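Local atomic coordinates of STING-associated CdnE c-di-GMP synthase (Flavobacteriaceae, PDB entry 6WT8), a protein that probably synthesises the cyclic dinucleotide c-di-GMP, the signal that activates a partner STING protein in bacterial CBASS antiphage defence. Residues D104-Q109 with D196-T201; K67-K72 with P191-D196. One frame throughout, in Å; residues are numbered along the deposited sequence.

In the fold
A helix and two strands of the nucleotidyltransferase core meet here, the second strand arriving from far along the chain. Beyond three short N-terminal helices, helix 60-81 supplies residues 67-72; the chain then forms strand 85-90 and reaches residues 104-109, where strand 106-112 begins. Much later strand 192-204 enters the same mixed sheet. Residues 191-196 close a long loop back to the helix in contact 2, and residues 196-201 close a shorter one to strand 106-112 in contact 1. The loops cross, since their ends alternate along the chain, and Asp196 belongs to both contacts. A salt bridge from Arg193 NE to Asp104 OD1, 2.9 Å long, joins them, as does Leu107 packing against Ala70.

Contact 1 of 2, residues D104-Q109 with D196-T201; sequences DVDLVQ and DVVTAT
Gln109 and Thr199 lie side by side on a parallel strand pair, their side chains pointing the same way. CG of Gln109 sits between the backbone N and the carbonyl carbon (chi1 63°); the rest of the chain runs extended and leans toward Thr199. NE2 then donates to Thr199 OG1 at 3.0 Å, nearly straight (160°) and close to the amide plane. Since NE2 also bonds Ser165 OG and OE1 bonds His81, the rotation of this buried amide is fixed from both ends. A leucine here would probably leave Thr199, Ser165 and His81 without that shared partner. Val198 N donates to Leu107 O and Val198 O accepts from Gln109 N, each at 2.8 Å; Val198 CG2 lies 3.9 Å from the same Leu107 O, and the side chain packs on Ile221. Leu107 N reaches Asp196 O at 2.9 Å, and Leu107 CD2 lies alongside Val197 CG1 (4.0 Å). The carboxylates of Asp106 and Asp196 stand almost perpendicular, with OD1 of Asp106 4.2 Å from OD2 of Asp196. One water ties Asp106 OD1 to Asp196 N and another lies between the carboxylates, while Gln90 holds Asp106 OD2 and Lys180 and Ser183 hold Asp196 OD1. Asp106 ends an Asp-Val-Asp sequence whose Asp104 pairs with Arg193; with Asp196 beside it on a parallel strand, this is consistent with the metal-binding acids of the polymerase beta-like nucleotidyltransferase fold.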
# COMPACT_ATOMS: atom_id res chain seq x y z
N ASP A 104 -8.03 6.87 -4.08
CA ASP A 104 -8.30 7.60 -2.87
C ASP A 104 -7.87 6.82 -1.64
O ASP A 104 -7.83 5.58 -1.65
CB ASP A 104 -9.80 7.85 -2.77
CG ASP A 104 -10.25 8.93 -3.68
OD1 ASP A 104 -10.01 10.11 -3.36
OD2 ASP A 104 -10.84 8.59 -4.73
N VAL A 105 -7.52 7.58 -0.59
CA VAL A 105 -7.42 6.97 0.75
C VAL A 105 -8.79 6.40 1.12
O VAL A 105 -9.84 6.96 0.77
CB VAL A 105 -6.96 7.93 1.86
CG1 VAL A 105 -5.53 8.49 1.60
CG2 VAL A 105 -7.92 9.12 2.05
N ASP A 106 -8.79 5.28 1.85
CA ASP A 106 -10.02 4.84 2.52
C ASP A 106 -10.03 5.37 3.95
O ASP A 106 -8.98 5.39 4.63
CB ASP A 106 -10.11 3.31 2.68
CG ASP A 106 -10.18 2.54 1.41
OD1 ASP A 106 -10.62 3.05 0.38
OD2 ASP A 106 -9.82 1.33 1.47
N LEU A 107 -11.21 5.76 4.43
CA LEU A 107 -11.36 6.09 5.84
C LEU A 107 -11.72 4.82 6.61
O LEU A 107 -12.63 4.08 6.21
CB LEU A 107 -12.46 7.15 6.01
CG LEU A 107 -12.74 7.58 7.47
CD1 LEU A 107 -13.29 8.98 7.46
CD2 LEU A 107 -13.78 6.64 8.15
N VAL A 108 -11.01 4.55 7.71
CA VAL A 108 -11.28 3.38 8.53
C VAL A 108 -11.77 3.86 9.88
O VAL A 108 -11.09 4.65 10.56
CB VAL A 108 -10.02 2.51 8.70
CG1 VAL A 108 -10.41 1.17 9.35
CG2 VAL A 108 -9.41 2.22 7.36
N GLN A 109 -12.92 3.37 10.33
CA GLN A 109 -13.39 3.65 11.69
C GLN A 109 -13.40 2.34 12.46
O GLN A 109 -13.87 1.32 11.95
CB GLN A 109 -14.73 4.36 11.69
CG GLN A 109 -15.85 3.54 11.10
CD GLN A 109 -17.16 4.34 11.06
OE1 GLN A 109 -17.31 5.40 11.70
NE2 GLN A 109 -18.11 3.80 10.32
N ASP A 196 -14.32 5.66 0.31
CA ASP A 196 -14.89 4.48 0.96
C ASP A 196 -14.67 4.56 2.47
O ASP A 196 -13.58 4.88 2.93
CB ASP A 196 -14.24 3.19 0.44
CG ASP A 196 -14.88 2.66 -0.81
OD1 ASP A 196 -16.10 2.28 -0.81
OD2 ASP A 196 -14.16 2.62 -1.83
N VAL A 197 -15.72 4.24 3.23
CA VAL A 197 -15.72 4.23 4.69
C VAL A 197 -15.81 2.78 5.15
O VAL A 197 -16.81 2.11 4.88
CB VAL A 197 -16.90 5.05 5.23
CG1 VAL A 197 -17.04 4.90 6.71
CG2 VAL A 197 -16.74 6.53 4.84
N VAL A 198 -14.76 2.31 5.82
CA VAL A 198 -14.62 0.94 6.29
C VAL A 198 -14.86 0.94 7.79
O VAL A 198 -14.35 1.82 8.50
CB VAL A 198 -13.19 0.47 5.95
CG1 VAL A 198 -12.96 -0.95 6.37
CG2 VAL A 198 -13.01 0.61 4.42
N THR A 199 -15.63 -0.05 8.27
CA THR A 199 -15.93 -0.23 9.69
C THR A 199 -15.28 -1.53 10.14
O THR A 199 -15.48 -2.57 9.50
CB THR A 199 -17.43 -0.24 9.92
OG1 THR A 199 -18.00 0.95 9.34
CG2 THR A 199 -17.80 -0.37 11.39
N ALA A 200 -14.53 -1.47 11.24
CA ALA A 200 -13.73 -2.60 11.66
C ALA A 200 -13.57 -2.60 13.17
O ALA A 200 -13.91 -1.63 13.85
CB ALA A 200 -12.35 -2.51 11.01
N THR A 201 -13.06 -3.71 13.70
CA THR A 201 -12.55 -3.71 15.06
C THR A 201 -11.05 -4.00 15.04
O THR A 201 -10.51 -4.43 14.02
CB THR A 201 -13.33 -4.73 15.90
OG1 THR A 201 -12.97 -4.59 17.29
CG2 THR A 201 -13.03 -6.15 15.44
O HOH W 1 -11.56 5.36 -0.61
O HOH W 2 -11.84 1.10 -1.54

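Contact 2 of 2, residues K67-K72 with P191-D196; sequences KVAANK and PERDID
Ala69 and Ala70 bring helix 67-72 down onto strand 192-196, the two axes passing 8.3 Å apart and crossing at -63°. The backbones are closest at Ala69 and Pro191, whose CA atoms are 5.9 Å apart, while Ala70 faces Ile195. The close approach is consistent with the small methyl groups of Ala69 and Ala70 facing the strand. Ala69 CB points straight into it and touches Arg193 CB at 3.7 Å and Ile195 CG1 at 4.0 Å; Ala70 CB meets the other branch of Ile195, CG2, at 4.2 Å. This is helix-on-sheet packing of the nucleotidyltransferase core, in which helix 60-81 also lies against Leu107 and Gln109 of the neighbouring strand. Pro191, preceded by a cis peptide bond, turns the CG-CD edge of its ring to the helix. Val68 CG1, anti to its own backbone N (chi1 170°), crosses that edge 3.7 Å from Pro191 CD. Lys72 extends past the same ring to bond Glu190 O. To residues 67-72 Arg193 offers only CB and CG; bends at chi2 and chi3 lead the guanidinium off past Tyr62 and Ser66 of the same helix, and NE pairs with Asp104 and NH2 with Lys101 O.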
# COMPACT_ATOMS: atom_id res chain seq x y z
N LYS A 67 -7.25 13.25 0.74
CA LYS A 67 -7.12 13.25 2.19
C LYS A 67 -8.02 14.29 2.83
O LYS A 67 -8.59 14.06 3.92
CB LYS A 67 -5.65 13.49 2.58
CG LYS A 67 -4.68 12.33 2.19
CD LYS A 67 -3.22 12.73 2.48
CE LYS A 67 -2.30 11.63 1.97
NZ LYS A 67 -0.87 12.15 2.20
N VAL A 68 -8.16 15.46 2.18
CA VAL A 68 -9.08 16.49 2.69
C VAL A 68 -10.51 15.99 2.66
O VAL A 68 -11.26 16.16 3.64
CB VAL A 68 -8.94 17.78 1.87
CG1 VAL A 68 -10.09 18.79 2.24
CG2 VAL A 68 -7.60 18.42 2.10
N ALA A 69 -10.90 15.35 1.55
CA ALA A 69 -12.26 14.80 1.46
C ALA A 69 -12.51 13.79 2.58
O ALA A 69 -13.55 13.81 3.24
CB ALA A 69 -12.52 14.15 0.10
N ALA A 70 -11.55 12.90 2.82
CA ALA A 70 -11.73 11.91 3.89
C ALA A 70 -11.76 12.59 5.27
O ALA A 70 -12.54 12.18 6.15
CB ALA A 70 -10.60 10.88 3.85
N ASN A 71 -10.99 13.67 5.45
CA ASN A 71 -11.09 14.41 6.72
C ASN A 71 -12.49 15.02 6.92
O ASN A 71 -13.00 15.06 8.06
CB ASN A 71 -10.06 15.55 6.77
CG ASN A 71 -8.63 15.05 6.94
OD1 ASN A 71 -8.38 13.90 7.30
ND2 ASN A 71 -7.65 15.93 6.69
N LYS A 72 -13.10 15.54 5.85
CA LYS A 72 -14.45 16.09 5.97
C LYS A 72 -15.44 15.00 6.36
O LYS A 72 -16.31 15.22 7.23
CB LYS A 72 -14.89 16.75 4.66
CG LYS A 72 -14.04 17.97 4.40
CD LYS A 72 -14.57 18.77 3.26
CE LYS A 72 -13.75 20.08 3.14
NZ LYS A 72 -14.38 21.03 2.15
N PRO A 191 -13.63 18.84 -1.42
CA PRO A 191 -13.30 18.68 -2.83
C PRO A 191 -14.00 17.45 -3.39
O PRO A 191 -14.41 16.61 -2.61
CB PRO A 191 -11.78 18.50 -2.81
CG PRO A 191 -11.48 17.89 -1.48
CD PRO A 191 -12.54 18.44 -0.52
N GLU A 192 -14.20 17.40 -4.70
CA GLU A 192 -14.97 16.33 -5.33
C GLU A 192 -14.13 15.05 -5.39
O GLU A 192 -13.31 14.88 -6.31
CB GLU A 192 -15.41 16.75 -6.72
CG GLU A 192 -16.39 15.81 -7.37
CD GLU A 192 -17.01 16.41 -8.63
OE1 GLU A 192 -17.89 15.75 -9.23
OE2 GLU A 192 -16.62 17.54 -9.00
N ARG A 193 -14.36 14.15 -4.43
CA ARG A 193 -13.67 12.86 -4.34
C ARG A 193 -14.64 11.83 -3.81
O ARG A 193 -15.52 12.16 -3.03
CB ARG A 193 -12.46 12.85 -3.40
CG ARG A 193 -11.37 13.92 -3.74
CD ARG A 193 -10.63 13.68 -5.05
NE ARG A 193 -9.83 12.44 -5.03
CZ ARG A 193 -8.98 12.07 -5.98
NH1 ARG A 193 -8.68 12.86 -6.99
NH2 ARG A 193 -8.42 10.87 -5.87
N ASP A 194 -14.45 10.55 -4.20
CA ASP A 194 -15.28 9.46 -3.70
C ASP A 194 -14.50 8.68 -2.66
O ASP A 194 -13.42 8.15 -2.94
CB ASP A 194 -15.74 8.54 -4.82
CG ASP A 194 -16.45 9.29 -5.93
OD1 ASP A 194 -17.23 10.21 -5.63
OD2 ASP A 194 -16.19 8.99 -7.11
N ILE A 195 -15.01 8.62 -1.43
CA ILE A 195 -14.29 8.02 -0.32
C ILE A 195 -15.03 6.78 0.18
O ILE A 195 -16.23 6.86 0.47
CB ILE A 195 -14.14 9.02 0.82
CG1 ILE A 195 -13.41 10.30 0.35
CG2 ILE A 195 -13.45 8.42 2.03
CD1 ILE A 195 -11.99 10.07 -0.19
N ASP A 196 -14.32 5.66 0.31
CA ASP A 196 -14.89 4.48 0.96
C ASP A 196 -14.67 4.56 2.47
O ASP A 196 -13.58 4.88 2.93
CB ASP A 196 -14.24 3.19 0.44
CG ASP A 196 -14.88 2.66 -0.81
OD1 ASP A 196 -16.10 2.28 -0.81
OD2 ASP A 196 -14.16 2.62 -1.83